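Local coordinates for protein type II restriction enzyme SfiI (PDB 2EZV) that recognises the double-stranded DNA sequence GGCCNNNNNGGCC as a tetramer and cleaves it to leave fragments with 5'-phosphate ends, at residues D[29-32]-D[33-36]. Numbering follows the deposited sequence.
Sequences QQYS and KEAK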
# COMPACT_ATOMS: atom_id res chain seq x y z
N GLN D 29 -19.36 5.28 -0.48
CA GLN D 29 -20.11 5.56 -1.69
C GLN D 29 -19.53 4.81 -2.88
O GLN D 29 -20.24 4.06 -3.56
CB GLN D 29 -20.11 7.06 -2.00
CG GLN D 29 -20.70 7.37 -3.37
CD GLN D 29 -22.16 6.96 -3.50
OE1 GLN D 29 -22.64 6.65 -4.59
NE2 GLN D 29 -22.89 6.97 -2.38
N GLN D 30 -18.24 5.02 -3.13
CA GLN D 30 -17.57 4.40 -4.25
C GLN D 30 -17.48 2.88 -4.12
O GLN D 30 -17.25 2.17 -5.10
CB GLN D 30 -16.18 5.04 -4.43
CG GLN D 30 -16.30 6.54 -4.73
CD GLN D 30 -14.99 7.23 -5.08
OE1 GLN D 30 -14.99 8.40 -5.47
NE2 GLN D 30 -13.88 6.52 -4.95
N TYR D 31 -17.67 2.38 -2.91
CA TYR D 31 -17.63 0.94 -2.66
C TYR D 31 -19.04 0.35 -2.52
O TYR D 31 -19.18 -0.85 -2.31
CB TYR D 31 -16.85 0.66 -1.38
CG TYR D 31 -16.51 -0.81 -1.19
CD1 TYR D 31 -15.57 -1.44 -2.01
CD2 TYR D 31 -17.13 -1.56 -0.19
CE1 TYR D 31 -15.26 -2.79 -1.84
CE2 TYR D 31 -16.83 -2.92 -0.02
CZ TYR D 31 -15.89 -3.52 -0.85
OH TYR D 31 -15.60 -4.86 -0.71
N SER D 32 -20.06 1.19 -2.63
CA SER D 32 -21.45 0.75 -2.45
C SER D 32 -21.94 -0.35 -3.39
O SER D 32 -22.70 -1.22 -2.97
CB SER D 32 -22.40 1.95 -2.51
OG SER D 32 -22.59 2.40 -3.84
N LYS D 33 -21.53 -0.32 -4.66
CA LYS D 33 -21.97 -1.36 -5.60
C LYS D 33 -21.49 -2.73 -5.14
O LYS D 33 -22.28 -3.67 -5.05
CB LYS D 33 -21.44 -1.08 -7.00
CG LYS D 33 -21.84 -2.12 -8.04
CD LYS D 33 -21.30 -1.76 -9.40
CE LYS D 33 -21.66 -2.80 -10.45
NZ LYS D 33 -21.08 -4.13 -10.11
N GLU D 34 -20.20 -2.83 -4.84
CA GLU D 34 -19.62 -4.09 -4.40
C GLU D 34 -20.12 -4.46 -3.01
O GLU D 34 -20.25 -5.65 -2.69
CB GLU D 34 -18.09 -4.01 -4.40
CG GLU D 34 -17.42 -5.17 -3.67
CD GLU D 34 -15.93 -5.23 -3.91
OE1 GLU D 34 -15.23 -5.87 -3.10
OE2 GLU D 34 -15.46 -4.63 -4.91
N ALA D 35 -20.40 -3.45 -2.19
CA ALA D 35 -20.89 -3.70 -0.84
C ALA D 35 -22.26 -4.39 -0.88
O ALA D 35 -22.49 -5.38 -0.17
CB ALA D 35 -21.00 -2.39 -0.07
N LYS D 36 -23.16 -3.88 -1.72
CA LYS D 36 -24.49 -4.46 -1.84
C LYS D 36 -24.34 -5.90 -2.31
O LYS D 36 -24.95 -6.81 -1.75
CB LYS D 36 -25.33 -3.67 -2.85
CG LYS D 36 -26.78 -4.12 -2.91
CD LYS D 36 -27.62 -3.15 -3.72
CE LYS D 36 -29.09 -3.59 -3.76
NZ LYS D 36 -29.29 -4.87 -4.51
O HOH W 1 -18.34 -0.34 -5.71
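Tyr31 and Glu34 lie one turn apart on helix 10-41, and their side chains cross at a slant, Glu34 passing over the ring toward the hydroxyl. Ring and carboxylate planes are turned 50° from each other. Both have CG anti to the backbone N (chi1 -169° and 168°), which brings the carboxylate beside the phenol. Glu34 CB makes a CH-pi contact over one face, 4.3 Å from the centroid of the Tyr31 ring. Tyr31 OH donates to Glu34 OE1 at 2.6 Å, although that oxygen is less surely placed. Ala35 CB meets the ring at Tyr31 CD2, 4.0 Å away. An alanine in place of Tyr31 is likely to leave Glu34 CB and Ala35 CB without the ring they pack on, and the carboxylate without its probable phenol donor.

This i to i+3 pair lies at a helix kink, where Lys33 N and Glu34 N lack the usual bond to the carbonyl four residues back. A water replaces the second of these bonds, donating to Gln30 O at 2.8 Å and accepting from Glu34 N at 3.2 Å. The next turn is regular, with Ala35 N bonded to Tyr31 O at 2.9 Å and Lys36 N to Ser32 O at 3.0 Å. Ser32 OG turns back to Gln29 O, 2.9 Å away in the carbonyl plane, and also bonds to Thr246 N.

Glu34 OE2 forms a salt bridge with Arg73 of a third subunit, at the tetramer interface. Within the chain, Tyr31 and Ala35 pack on Ile57 of helix 49-62, while Ser32 touches Tyr245 in the loop between strands 234-238 and 249-253.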